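Local coordinates for protein cypemycin cysteine dehydrogenase (decarboxylating) (Streptomyces sp, PDB 6JDD) that catalyses the FAD-dependent oxidative decarboxylation of the C-terminal cysteine of the cypemycin precursor peptide during the biosynthesis of this linaridin, at residues 125-129 and 168-172; 15-21 and 45-51; 79-84 and 114-119. All coordinates share one frame; numbering follows the deposited sequence.

Interaction 1 of 3, residues 125-129 and 168-172. With FAD (flavin-adenine dinucleotide), chain B.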
loop_
_atom_site.group_PDB
_atom_site.type_symbol
_atom_site.label_atom_id
_atom_site.label_comp_id
_atom_site.label_asym_id
_atom_site.label_seq_id
_atom_site.Cartn_x
_atom_site.Cartn_y
_atom_site.Cartn_z
ATOM N N ILE A 125 14.274 35.402 -16.716
ATOM C CA ILE A 125 14.781 34.013 -16.642
ATOM C C ILE A 125 16.169 34.056 -16.024
ATOM O O ILE A 125 17.126 34.554 -16.676
ATOM C CB ILE A 125 14.784 33.336 -18.017
ATOM C CG1 ILE A 125 13.391 33.384 -18.631
ATOM C CG2 ILE A 125 15.310 31.912 -17.891
ATOM C CD1 ILE A 125 13.292 32.766 -19.992
ATOM N N ALA A 126 16.246 33.521 -14.818
ATOM C CA ALA A 126 17.496 33.401 -14.070
ATOM C C ALA A 126 18.028 31.999 -14.333
ATOM O O ALA A 126 17.957 31.141 -13.461
ATOM C CB ALA A 126 17.241 33.699 -12.633
ATOM N N ASP A 127 18.572 31.824 -15.537
ATOM C CA ASP A 127 19.054 30.526 -16.049
ATOM C C ASP A 127 20.222 30.033 -15.178
ATOM O O ASP A 127 21.117 30.811 -14.839
ATOM C CB ASP A 127 19.486 30.646 -17.508
ATOM C CG ASP A 127 20.469 31.784 -17.685
ATOM O OD1 ASP A 127 20.044 32.955 -17.477
ATOM O OD2 ASP A 127 21.670 31.486 -17.967
ATOM N N THR A 128 20.204 28.728 -14.928
ATOM C CA THR A 128 21.306 27.917 -14.354
ATOM C C THR A 128 21.495 26.714 -15.276
ATOM O O THR A 128 20.996 25.667 -14.921
ATOM C CB THR A 128 20.998 27.517 -12.894
ATOM O OG1 THR A 128 19.745 26.835 -12.797
ATOM C CG2 THR A 128 20.925 28.705 -11.966
ATOM N N PHE A 129 22.158 26.874 -16.430
ATOM C CA PHE A 129 22.424 25.773 -17.405
ATOM C C PHE A 129 23.752 25.123 -17.057
ATOM O O PHE A 129 24.740 25.790 -16.905
ATOM C CB PHE A 129 22.478 26.281 -18.848
ATOM C CG PHE A 129 21.193 26.857 -19.399
ATOM C CD1 PHE A 129 20.092 27.085 -18.602
ATOM C CD2 PHE A 129 21.096 27.194 -20.734
ATOM C CE1 PHE A 129 18.920 27.604 -19.133
ATOM C CE2 PHE A 129 19.917 27.694 -21.270
ATOM C CZ PHE A 129 18.831 27.903 -20.474
ATOM N N VAL A 168 26.581 32.581 -15.270
ATOM C CA VAL A 168 25.231 32.134 -14.810
ATOM C C VAL A 168 24.363 33.344 -14.390
ATOM O O VAL A 168 24.905 34.415 -13.956
ATOM C CB VAL A 168 25.354 31.048 -13.716
ATOM C CG1 VAL A 168 23.996 30.628 -13.109
ATOM C CG2 VAL A 168 26.160 29.858 -14.237
ATOM N N GLY A 169 23.044 33.152 -14.510
ATOM C CA GLY A 169 22.001 34.173 -14.332
ATOM C C GLY A 169 21.202 34.020 -13.051
ATOM O O GLY A 169 20.153 34.653 -12.973
ATOM N N PHE A 170 21.714 33.290 -12.055
ATOM C CA PHE A 170 21.084 33.142 -10.707
ATOM C C PHE A 170 21.226 34.434 -9.896
ATOM O O PHE A 170 22.028 34.505 -8.965
ATOM C CB PHE A 170 21.658 31.959 -9.920
ATOM C CG PHE A 170 20.788 31.577 -8.757
ATOM C CD1 PHE A 170 19.453 31.241 -8.963
ATOM C CD2 PHE A 170 21.291 31.575 -7.464
ATOM C CE1 PHE A 170 18.647 30.888 -7.899
ATOM C CE2 PHE A 170 20.486 31.215 -6.401
ATOM C CZ PHE A 170 19.163 30.889 -6.625
ATOM N N ASN A 171 20.430 35.432 -10.246
ATOM C CA ASN A 171 20.675 36.829 -9.832
ATOM C C ASN A 171 19.321 37.483 -9.574
ATOM O O ASN A 171 18.793 38.108 -10.519
ATOM C CB ASN A 171 21.473 37.540 -10.921
ATOM C CG ASN A 171 21.715 39.001 -10.613
ATOM O OD1 ASN A 171 21.229 39.513 -9.606
ATOM N ND2 ASN A 171 22.449 39.677 -11.480
ATOM N N LEU A 172 18.795 37.387 -8.353
ATOM C CA LEU A 172 17.467 37.988 -8.045
ATOM C C LEU A 172 17.526 39.521 -8.080
ATOM O O LEU A 172 16.655 40.163 -8.669
ATOM C CB LEU A 172 16.951 37.478 -6.699
ATOM C CG LEU A 172 15.569 37.983 -6.295
ATOM C CD1 LEU A 172 14.534 37.645 -7.328
ATOM C CD2 LEU A 172 15.147 37.390 -4.980
HETATM P PA FAD B . 9.742 19.528 -14.080
HETATM O O1A FAD B . 8.314 19.953 -13.968
HETATM O O2A FAD B . 10.356 18.802 -12.930
HETATM O O5B FAD B . 9.936 18.665 -15.419
HETATM C C5B FAD B . 9.787 17.225 -15.343
HETATM C C4B FAD B . 9.436 16.688 -16.709
HETATM O O4B FAD B . 8.282 15.816 -16.595
HETATM C C3B FAD B . 9.060 17.735 -17.767
HETATM O O3B FAD B . 9.527 17.356 -19.056
HETATM C C2B FAD B . 7.531 17.740 -17.703
HETATM O O2B FAD B . 6.934 18.182 -18.903
HETATM C C1B FAD B . 7.248 16.265 -17.441
HETATM N N9A FAD B . 5.976 16.022 -16.773
HETATM C C8A FAD B . 4.820 16.756 -16.876
HETATM N N7A FAD B . 3.846 16.270 -16.142
HETATM C C5A FAD B . 4.396 15.154 -15.522
HETATM C C6A FAD B . 3.871 14.209 -14.619
HETATM N N6A FAD B . 2.623 14.236 -14.161
HETATM N N1A FAD B . 4.699 13.222 -14.202
HETATM C C2A FAD B . 5.956 13.199 -14.667
HETATM N N3A FAD B . 6.556 14.030 -15.514
HETATM C C4A FAD B . 5.709 14.995 -15.907
HETATM N N1 FAD B . 19.368 21.151 -14.836
HETATM C C2 FAD B . 19.695 22.405 -15.224
HETATM O O2 FAD B . 19.234 22.888 -16.261
HETATM N N3 FAD B . 20.538 23.186 -14.499
HETATM C C4 FAD B . 21.110 22.749 -13.329
HETATM O O4 FAD B . 21.863 23.485 -12.709
HETATM C C4X FAD B . 20.793 21.448 -12.892
HETATM N N5 FAD B . 21.329 21.015 -11.779
HETATM C C5X FAD B . 21.006 19.747 -11.375
HETATM C C6 FAD B . 21.571 19.265 -10.181
HETATM C C7 FAD B . 21.292 18.002 -9.715
HETATM C C7M FAD B . 21.916 17.518 -8.431
HETATM C C8 FAD B . 20.416 17.166 -10.450
HETATM C C8M FAD B . 20.094 15.779 -9.958
HETATM C C9 FAD B . 19.854 17.628 -11.623
HETATM C C9A FAD B . 20.134 18.917 -12.107
HETATM N N10 FAD B . 19.584 19.415 -13.287
HETATM C C10 FAD B . 19.892 20.691 -13.720
HETATM C "C1'" FAD B . 18.668 18.576 -14.080
HETATM C "C2'" FAD B . 17.215 18.944 -13.851
HETATM O "O2'" FAD B . 16.848 18.641 -12.509
HETATM C "C3'" FAD B . 16.298 18.183 -14.812
HETATM O "O3'" FAD B . 16.517 18.647 -16.140
HETATM C "C4'" FAD B . 14.811 18.312 -14.474
HETATM O "O4'" FAD B . 14.040 17.553 -15.407
HETATM C "C5'" FAD B . 14.338 19.748 -14.486
HETATM O "O5'" FAD B . 12.892 19.783 -14.346
HETATM P P FAD B . 12.164 21.189 -14.090
HETATM O O1P FAD B . 12.655 22.167 -15.104
HETATM O O2P FAD B . 12.288 21.527 -12.640
HETATM O O3P FAD B . 10.637 20.816 -14.414
#
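At the pyrimidine end of the flavin site, where strand 123-127 runs out of the parallel sheet, Asp127 and Gly169 join the strand to the loop leading into helix 172-185. Gly169 N gives a hydrogen bond to Asp127 O at 3.0 Å, arriving almost in line with the carbonyl (C=O...N 166°). Gly169 turns its bare CA to the carboxylate of Asp127, which forms a salt bridge with Arg154. Against this backbone link lies a small apolar patch. Thr128 CG2 is anti to its own carbonyl carbon and sits 3.8 Å from Val168 CG1 and 3.9 Å from Phe170 CB, with the Phe170 ring oblique to the methyl. Val168 is poorly ordered, so its side is less certain. The same rotation (chi1 55°) places Thr128 OG1 for its hydrogen bond to Ser18. Phe170 is the centre of an inverse gamma turn, and its ring stacks on Phe93. Beyond the patch, Thr128 O accepts a nearly straight hydrogen bond from FAD N3 at 2.6 Å (N-H...O 164°), a main-chain anchor for the pyrimidine ring. A cofactor gripped by the loop at the end of a parallel strand is characteristic of Rossmann-like flavoproteins of the HFCD superfamily.

Interaction 2 of 3, residues 15-21 and 45-51. With FAD (flavin-adenine dinucleotide), chain B.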
loop_
_atom_site.group_PDB
_atom_site.type_symbol
_atom_site.label_atom_id
_atom_site.label_comp_id
_atom_site.label_asym_id
_atom_site.label_seq_id
_atom_site.Cartn_x
_atom_site.Cartn_y
_atom_site.Cartn_z
ATOM N N VAL A 15 10.108 28.293 -9.449
ATOM C CA VAL A 15 11.356 27.623 -8.988
ATOM C C VAL A 15 11.472 26.289 -9.708
ATOM O O VAL A 15 10.509 25.502 -9.637
ATOM C CB VAL A 15 11.343 27.426 -7.465
ATOM C CG1 VAL A 15 12.685 26.889 -6.947
ATOM C CG2 VAL A 15 10.929 28.705 -6.746
ATOM N N THR A 16 12.622 26.005 -10.321
ATOM C CA THR A 16 12.839 24.789 -11.154
ATOM C C THR A 16 14.042 24.026 -10.602
ATOM O O THR A 16 14.747 24.568 -9.820
ATOM C CB THR A 16 12.975 25.128 -12.656
ATOM O OG1 THR A 16 14.265 25.693 -12.929
ATOM C CG2 THR A 16 11.875 26.038 -13.185
ATOM N N GLY A 17 14.248 22.798 -11.079
ATOM C CA GLY A 17 15.034 21.718 -10.454
ATOM C C GLY A 17 16.516 21.829 -10.693
ATOM O O GLY A 17 17.148 20.890 -11.217
ATOM N N SER A 18 17.111 22.890 -10.225
ATOM C CA SER A 18 18.574 22.896 -10.086
ATOM C C SER A 18 18.904 22.980 -8.601
ATOM O O SER A 18 18.055 23.415 -7.776
ATOM C CB SER A 18 19.183 23.991 -10.914
ATOM O OG SER A 18 18.783 25.259 -10.470
ATOM N N ILE A 19 20.110 22.569 -8.259
ATOM C CA ILE A 19 20.582 22.576 -6.851
ATOM C C ILE A 19 20.453 24.008 -6.293
ATOM O O ILE A 19 20.123 24.141 -5.104
ATOM C CB ILE A 19 21.985 21.947 -6.764
ATOM C CG1 ILE A 19 22.362 21.691 -5.312
ATOM C CG2 ILE A 19 23.013 22.774 -7.505
ATOM C CD1 ILE A 19 21.451 20.642 -4.698
ATOM N N SER A 20 20.542 25.053 -7.116
ATOM C CA SER A 20 20.273 26.452 -6.686
ATOM C C SER A 20 18.873 26.585 -6.074
ATOM O O SER A 20 18.636 27.557 -5.376
ATOM C CB SER A 20 20.435 27.436 -7.802
ATOM O OG SER A 20 21.727 27.359 -8.367
ATOM N N ALA A 21 17.929 25.698 -6.364
ATOM C CA ALA A 21 16.583 25.837 -5.765
ATOM C C ALA A 21 16.714 25.733 -4.251
ATOM O O ALA A 21 15.961 26.381 -3.599
ATOM C CB ALA A 21 15.625 24.821 -6.305
ATOM N N THR A 45 8.404 23.314 -9.155
ATOM C CA THR A 45 8.286 22.118 -10.020
ATOM C C THR A 45 8.553 20.916 -9.152
ATOM O O THR A 45 9.276 21.022 -8.181
ATOM C CB THR A 45 9.246 22.070 -11.214
ATOM O OG1 THR A 45 10.608 21.900 -10.796
ATOM C CG2 THR A 45 9.095 23.279 -12.109
ATOM N N PRO A 46 7.972 19.756 -9.503
ATOM C CA PRO A 46 8.291 18.511 -8.822
ATOM C C PRO A 46 9.827 18.374 -8.644
ATOM O O PRO A 46 10.274 18.098 -7.591
ATOM C CB PRO A 46 7.643 17.507 -9.778
ATOM C CG PRO A 46 6.425 18.226 -10.272
ATOM C CD PRO A 46 6.971 19.603 -10.569
ATOM N N ALA A 47 10.595 18.569 -9.710
ATOM C CA ALA A 47 12.061 18.424 -9.647
ATOM C C ALA A 47 12.577 19.326 -8.531
ATOM O O ALA A 47 13.368 18.888 -7.714
ATOM C CB ALA A 47 12.689 18.755 -10.979
ATOM N N ALA A 48 12.180 20.590 -8.514
ATOM C CA ALA A 48 12.723 21.571 -7.537
ATOM C C ALA A 48 12.344 21.140 -6.117
ATOM O O ALA A 48 13.056 21.461 -5.165
ATOM C CB ALA A 48 12.181 22.942 -7.832
ATOM N N SER A 49 11.229 20.443 -5.986
ATOM C CA SER A 49 10.684 19.995 -4.682
ATOM C C SER A 49 11.562 18.860 -4.147
ATOM O O SER A 49 11.373 18.537 -3.031
ATOM C CB SER A 49 9.226 19.579 -4.765
ATOM O OG SER A 49 9.092 18.303 -5.416
ATOM N N ARG A 50 12.520 18.348 -4.906
ATOM C CA ARG A 50 13.531 17.386 -4.393
ATOM C C ARG A 50 14.697 18.161 -3.788
ATOM O O ARG A 50 15.544 17.507 -3.203
ATOM C CB ARG A 50 14.091 16.470 -5.501
ATOM C CG ARG A 50 13.086 15.497 -6.122
ATOM C CD ARG A 50 13.674 14.638 -7.263
ATOM N NE ARG A 50 14.096 15.335 -8.505
ATOM C CZ ARG A 50 13.734 15.020 -9.782
ATOM N NH1 ARG A 50 12.923 14.008 -10.037
ATOM N NH2 ARG A 50 14.181 15.730 -10.819
ATOM N N PHE A 51 14.784 19.476 -4.024
ATOM C CA PHE A 51 15.941 20.296 -3.567
ATOM C C PHE A 51 15.525 21.329 -2.523
ATOM O O PHE A 51 16.412 21.892 -1.860
ATOM C CB PHE A 51 16.649 20.952 -4.745
ATOM C CG PHE A 51 17.295 19.962 -5.686
ATOM C CD1 PHE A 51 18.061 18.904 -5.206
ATOM C CD2 PHE A 51 17.131 20.085 -7.064
ATOM C CE1 PHE A 51 18.648 18.006 -6.083
ATOM C CE2 PHE A 51 17.693 19.174 -7.940
ATOM C CZ PHE A 51 18.450 18.138 -7.447
HETATM P PA FAD B . 9.742 19.528 -14.080
HETATM O O1A FAD B . 8.314 19.953 -13.968
HETATM O O2A FAD B . 10.356 18.802 -12.930
HETATM O O5B FAD B . 9.936 18.665 -15.419
HETATM C C5B FAD B . 9.787 17.225 -15.343
HETATM C C4B FAD B . 9.436 16.688 -16.709
HETATM O O4B FAD B . 8.282 15.816 -16.595
HETATM C C3B FAD B . 9.060 17.735 -17.767
HETATM O O3B FAD B . 9.527 17.356 -19.056
HETATM C C2B FAD B . 7.531 17.740 -17.703
HETATM O O2B FAD B . 6.934 18.182 -18.903
HETATM C C1B FAD B . 7.248 16.265 -17.441
HETATM N N9A FAD B . 5.976 16.022 -16.773
HETATM C C8A FAD B . 4.820 16.756 -16.876
HETATM N N7A FAD B . 3.846 16.270 -16.142
HETATM C C5A FAD B . 4.396 15.154 -15.522
HETATM C C6A FAD B . 3.871 14.209 -14.619
HETATM N N6A FAD B . 2.623 14.236 -14.161
HETATM N N1A FAD B . 4.699 13.222 -14.202
HETATM C C2A FAD B . 5.956 13.199 -14.667
HETATM N N3A FAD B . 6.556 14.030 -15.514
HETATM C C4A FAD B . 5.709 14.995 -15.907
HETATM N N1 FAD B . 19.368 21.151 -14.836
HETATM C C2 FAD B . 19.695 22.405 -15.224
HETATM O O2 FAD B . 19.234 22.888 -16.261
HETATM N N3 FAD B . 20.538 23.186 -14.499
HETATM C C4 FAD B . 21.110 22.749 -13.329
HETATM O O4 FAD B . 21.863 23.485 -12.709
HETATM C C4X FAD B . 20.793 21.448 -12.892
HETATM N N5 FAD B . 21.329 21.015 -11.779
HETATM C C5X FAD B . 21.006 19.747 -11.375
HETATM C C6 FAD B . 21.571 19.265 -10.181
HETATM C C7 FAD B . 21.292 18.002 -9.715
HETATM C C7M FAD B . 21.916 17.518 -8.431
HETATM C C8 FAD B . 20.416 17.166 -10.450
HETATM C C8M FAD B . 20.094 15.779 -9.958
HETATM C C9 FAD B . 19.854 17.628 -11.623
HETATM C C9A FAD B . 20.134 18.917 -12.107
HETATM N N10 FAD B . 19.584 19.415 -13.287
HETATM C C10 FAD B . 19.892 20.691 -13.720
HETATM C "C1'" FAD B . 18.668 18.576 -14.080
HETATM C "C2'" FAD B . 17.215 18.944 -13.851
HETATM O "O2'" FAD B . 16.848 18.641 -12.509
HETATM C "C3'" FAD B . 16.298 18.183 -14.812
HETATM O "O3'" FAD B . 16.517 18.647 -16.140
HETATM C "C4'" FAD B . 14.811 18.312 -14.474
HETATM O "O4'" FAD B . 14.040 17.553 -15.407
HETATM C "C5'" FAD B . 14.338 19.748 -14.486
HETATM O "O5'" FAD B . 12.892 19.783 -14.346
HETATM P P FAD B . 12.164 21.189 -14.090
HETATM O O1P FAD B . 12.655 22.167 -15.104
HETATM O O2P FAD B . 12.288 21.527 -12.640
HETATM O O3P FAD B . 10.637 20.816 -14.414
#
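The backbones of 15-21 and 45-51 leave two parallel strands and draw together until Gly17 CA and Ala48 CA are 3.7 Å apart, with Thr45 N hydrogen-bonded to Val15 O at 3.1 Å (N-H...O 160°). Gly17, the centre of an inverse gamma turn, lies against Ala47 and Ala48 and has no side chain to hold them off. Ala48 CB rests 3.5 Å from Thr16 C and also meets Val15 CG1 and Ala21 CB.

Thr45 OG1 stands between its backbone N and carbonyl carbon (chi1 68°), where it does two jobs. It accepts a hydrogen bond from Ala48 N at 3.1 Å, an ST motif, and donates to FAD O2P at 2.5 Å. That phosphate oxygen is gripped from the other segment too, by Gly17 N at 2.8 Å, while Ala47 N reaches O2A of the second phosphate. From these two segments the pyrophosphate thus receives two backbone N-H groups and the Thr45 hydroxyl. Gly17 O in turn accepts from the ribityl O2' at 2.6 Å.

Phe51 closes the other end. Ile19 CA lies over one face of its ring and Gly17 O meets its edge, while the Ile19 and Phe51 side chains cross at about a right angle, with Ile19 CD1 3.8 Å from Phe51 CD1. The far end of the ring, CZ, meets C7 and the methyl C7M of the flavin's dimethylbenzene part. Next to it Arg50 forms a salt bridge with Asp71 of a neighbouring subunit.

Past the ends of their strands, 15-21 leads from strand 10-15 to helix 24-34 and 45-51 from the adjacent strand 39-44 to helix 54-60. Strand 90-95, whose Pro94 O bonds Thr16 OG1, flanks strand 10-15 on the side away from 39-44.

Interaction 3 of 3, residues 79-84 and 114-119. With FAD (flavin-adenine dinucleotide), chain C.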
loop_
_atom_site.group_PDB
_atom_site.type_symbol
_atom_site.label_atom_id
_atom_site.label_comp_id
_atom_site.label_asym_id
_atom_site.label_seq_id
_atom_site.Cartn_x
_atom_site.Cartn_y
_atom_site.Cartn_z
ATOM N N VAL A 79 -4.064 30.678 -13.768
ATOM C CA VAL A 79 -2.948 30.206 -14.640
ATOM C C VAL A 79 -3.468 30.082 -16.087
ATOM O O VAL A 79 -2.689 30.332 -17.004
ATOM C CB VAL A 79 -2.262 28.913 -14.140
ATOM C CG1 VAL A 79 -1.739 29.054 -12.715
ATOM C CG2 VAL A 79 -3.137 27.671 -14.276
ATOM N N ASN A 80 -4.725 29.716 -16.317
ATOM C CA ASN A 80 -5.258 29.501 -17.696
ATOM C C ASN A 80 -5.538 30.860 -18.376
ATOM O O ASN A 80 -5.966 30.836 -19.526
ATOM C CB ASN A 80 -6.444 28.527 -17.682
ATOM C CG ASN A 80 -6.002 27.072 -17.690
ATOM O OD1 ASN A 80 -5.225 26.653 -18.544
ATOM N ND2 ASN A 80 -6.500 26.274 -16.754
ATOM N N SER A 81 -5.267 32.000 -17.726
ATOM C CA SER A 81 -5.307 33.356 -18.346
ATOM C C SER A 81 -3.960 34.043 -18.243
ATOM O O SER A 81 -3.913 35.281 -18.422
ATOM C CB SER A 81 -6.294 34.218 -17.682
ATOM O OG SER A 81 -7.415 33.435 -17.350
ATOM N N GLY A 82 -2.923 33.302 -17.877
ATOM C CA GLY A 82 -1.563 33.857 -17.797
ATOM C C GLY A 82 -1.370 34.747 -16.597
ATOM O O GLY A 82 -0.539 35.652 -16.669
ATOM N N LYS A 83 -2.057 34.452 -15.502
ATOM C CA LYS A 83 -1.933 35.257 -14.268
ATOM C C LYS A 83 -1.546 34.378 -13.078
ATOM O O LYS A 83 -1.709 33.133 -13.134
ATOM C CB LYS A 83 -3.237 36.009 -14.029
ATOM C CG LYS A 83 -3.706 36.823 -15.221
ATOM C CD LYS A 83 -4.432 38.084 -14.822
ATOM C CE LYS A 83 -5.882 38.112 -15.265
ATOM N NZ LYS A 83 -6.052 39.015 -16.407
ATOM N N SER A 84 -1.014 35.041 -12.054
ATOM C CA SER A 84 -0.759 34.495 -10.698
ATOM C C SER A 84 -1.186 35.574 -9.710
ATOM O O SER A 84 -0.423 36.507 -9.481
ATOM C CB SER A 84 0.685 34.115 -10.508
ATOM O OG SER A 84 0.919 33.744 -9.154
ATOM N N MET A 114 1.762 26.847 -18.726
ATOM C CA MET A 114 0.579 27.474 -19.358
ATOM C C MET A 114 0.625 28.971 -19.015
ATOM O O MET A 114 0.537 29.790 -19.904
ATOM C CB MET A 114 -0.724 26.819 -18.872
ATOM C CG MET A 114 -2.004 27.451 -19.412
ATOM S SD MET A 114 -2.205 27.074 -21.149
ATOM C CE MET A 114 -2.975 25.453 -21.035
ATOM N N MET A 115 0.814 29.259 -17.730
ATOM C CA MET A 115 0.824 30.622 -17.173
ATOM C C MET A 115 1.886 31.452 -17.890
ATOM O O MET A 115 1.564 32.528 -18.354
ATOM C CB MET A 115 1.107 30.503 -15.683
ATOM C CG MET A 115 1.098 31.818 -14.953
ATOM S SD MET A 115 1.515 31.567 -13.226
ATOM C CE MET A 115 3.246 31.138 -13.315
ATOM N N LEU A 116 3.107 30.938 -18.004
ATOM C CA LEU A 116 4.234 31.676 -18.596
ATOM C C LEU A 116 3.996 31.840 -20.114
ATOM O O LEU A 116 4.419 32.849 -20.660
ATOM C CB LEU A 116 5.552 30.957 -18.285
ATOM C CG LEU A 116 5.978 30.990 -16.820
ATOM C CD1 LEU A 116 7.289 30.280 -16.613
ATOM C CD2 LEU A 116 6.081 32.395 -16.298
ATOM N N GLN A 117 3.352 30.868 -20.782
ATOM C CA GLN A 117 2.985 31.026 -22.205
ATOM C C GLN A 117 1.979 32.181 -22.348
ATOM O O GLN A 117 2.061 32.895 -23.360
ATOM C CB GLN A 117 2.363 29.757 -22.810
ATOM C CG GLN A 117 3.303 28.544 -22.998
ATOM C CD GLN A 117 4.567 28.791 -23.788
ATOM O OE1 GLN A 117 4.643 29.726 -24.598
ATOM N NE2 GLN A 117 5.575 27.950 -23.556
ATOM N N LEU A 118 1.046 32.378 -21.419
ATOM C CA LEU A 118 -0.102 33.275 -21.672
ATOM C C LEU A 118 0.176 34.678 -21.129
ATOM O O LEU A 118 -0.480 35.640 -21.547
ATOM C CB LEU A 118 -1.378 32.673 -21.075
ATOM C CG LEU A 118 -1.824 31.330 -21.645
ATOM C CD1 LEU A 118 -3.093 30.888 -20.976
ATOM C CD2 LEU A 118 -2.059 31.422 -23.120
ATOM N N THR A 119 1.131 34.836 -20.236
ATOM C CA THR A 119 1.328 36.161 -19.613
ATOM C C THR A 119 1.857 37.129 -20.682
ATOM O O THR A 119 2.618 36.698 -21.575
ATOM C CB THR A 119 2.213 36.092 -18.371
ATOM O OG1 THR A 119 2.222 37.385 -17.766
ATOM C CG2 THR A 119 3.624 35.669 -18.704
HETATM P PA FAD C . -1.414 14.201 -21.698
HETATM O O1A FAD C . -1.137 12.850 -22.270
HETATM O O2A FAD C . -2.245 14.290 -20.462
HETATM O O5B FAD C . -0.028 14.973 -21.463
HETATM C C5B FAD C . 0.624 14.851 -20.174
HETATM C C4B FAD C . 2.099 15.131 -20.332
HETATM O O4B FAD C . 2.855 14.065 -19.701
HETATM C C3B FAD C . 2.617 15.209 -21.775
HETATM O O3B FAD C . 3.638 16.191 -21.904
HETATM C C2B FAD C . 3.163 13.798 -22.009
HETATM O O2B FAD C . 4.156 13.755 -23.011
HETATM C C1B FAD C . 3.733 13.476 -20.633
HETATM N N9A FAD C . 3.808 12.048 -20.348
HETATM C C8A FAD C . 4.010 11.025 -21.241
HETATM N N7A FAD C . 4.025 9.846 -20.662
HETATM C C5A FAD C . 3.820 10.114 -19.313
HETATM C C6A FAD C . 3.732 9.284 -18.178
HETATM N N6A FAD C . 3.842 7.960 -18.220
HETATM N N1A FAD C . 3.522 9.886 -16.984
HETATM C C2A FAD C . 3.412 11.221 -16.948
HETATM N N3A FAD C . 3.477 12.099 -17.945
HETATM C C4A FAD C . 3.686 11.470 -19.114
HETATM N N1 FAD C . -5.318 23.179 -21.840
HETATM C C2 FAD C . -5.705 23.601 -23.066
HETATM O O2 FAD C . -4.914 23.611 -24.012
HETATM N N3 FAD C . -6.970 24.032 -23.314
HETATM C C4 FAD C . -7.932 24.065 -22.333
HETATM O O4 FAD C . -9.058 24.459 -22.600
HETATM C C4X FAD C . -7.568 23.632 -21.043
HETATM N N5 FAD C . -8.471 23.656 -20.097
HETATM C C5X FAD C . -8.093 23.231 -18.851
HETATM C C6 FAD C . -9.051 23.249 -17.822
HETATM C C7 FAD C . -8.742 22.838 -16.548
HETATM C C7M FAD C . -9.793 22.871 -15.469
HETATM C C8 FAD C . -7.431 22.384 -16.262
HETATM C C8M FAD C . -7.068 21.926 -14.873
HETATM C C9 FAD C . -6.481 22.360 -17.264
HETATM C C9A FAD C . -6.789 22.780 -18.569
HETATM N N10 FAD C . -5.855 22.769 -19.604
HETATM C C10 FAD C . -6.208 23.193 -20.871
HETATM C "C1'" FAD C . -4.480 22.304 -19.346
HETATM C "C2'" FAD C . -4.261 20.881 -19.822
HETATM O "O2'" FAD C . -5.054 19.987 -19.046
HETATM C "C3'" FAD C . -2.788 20.484 -19.704
HETATM O "O3'" FAD C . -2.021 21.233 -20.642
HETATM C "C4'" FAD C . -2.533 18.991 -19.928
HETATM O "O4'" FAD C . -1.140 18.714 -19.776
HETATM C "C5'" FAD C . -2.990 18.525 -21.291
HETATM O "O5'" FAD C . -2.552 17.156 -21.507
HETATM P P FAD C . -3.110 16.345 -22.773
HETATM O O1P FAD C . -2.935 17.191 -23.990
HETATM O O2P FAD C . -4.472 15.830 -22.441
HETATM O O3P FAD C . -2.083 15.114 -22.835
HETATM O O HOH W 1 0.031 38.189 -16.121
#
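Met115 and Gly82 meet where the last turn of helix 111-118 is overlaid by a 3-10 turn and the loop after it, in the segment that leads to strand 90-95 of the Rossmann-like domain. Gly82 has a positive phi (74°) and lays its CA on the helix, 3.4 Å from Met115 O in a CA-H...O contact. Gly82 CA also lies 3.5 Å from Leu118 CB. With no side chain on the face turned to the helix, Gly82 lets the two backbones come close.

A second CA-H...O contact runs the other way, from Met115 CA to Val79 O at 3.5 Å. Val79 O is also the acceptor for Gly82 N, which ties the turn together. The side chains of Val79 and Met115 cross at about a right angle, their CB atoms 4.0 Å apart. In Met115, CG anti to the backbone N and an equally extended chi2 (-177°) carry SD to 3.6 Å from Lys83 O and alongside Ser84 CB; the bend at chi3 turns only the methyl CE. The Met115 side chain also touches His12, Trp66 and Phe90.

Toward the subunit interface, Asn80 OD1 lies against the CG and CE of Met114. The methyl of Met114 reaches 3.4 Å from N1 of an FAD that is held chiefly by the fourth subunit, and Pro130 of that subunit packs on both residues. The contact therefore places one chain's loop and helix end beside a flavin bound by another. At the opposite end, where Thr119 OG1 bonds Ala121 N, a water joins the segments: it donates to Gly82 O at 2.7 Å and lies 2.9 Å from Thr119 OG1.

How the interactions relate
Along the chain interaction 2 comes first, then interaction 3, then interaction 1, all in series and all in the Flavoprotein region. Interactions 1 and 2 lie 13 Å apart between centres and touch: Phe170 CZ packs on Ser20 O at 3.6 Å. They share one FAD, to which they supply the loops after strands 10-15, 39-44 and 123-127. The centre of interaction 3 is about 21 Å from that of interaction 1, across the chain's centre, and about 20 Å from that of interaction 2, with nearest atoms about 7 Å away. Helix 111-118 leads directly into strand 123-127. Since interaction 3 faces a different FAD, this chain borders at least two flavins, probably as every copy in the twelve-chain assembly does.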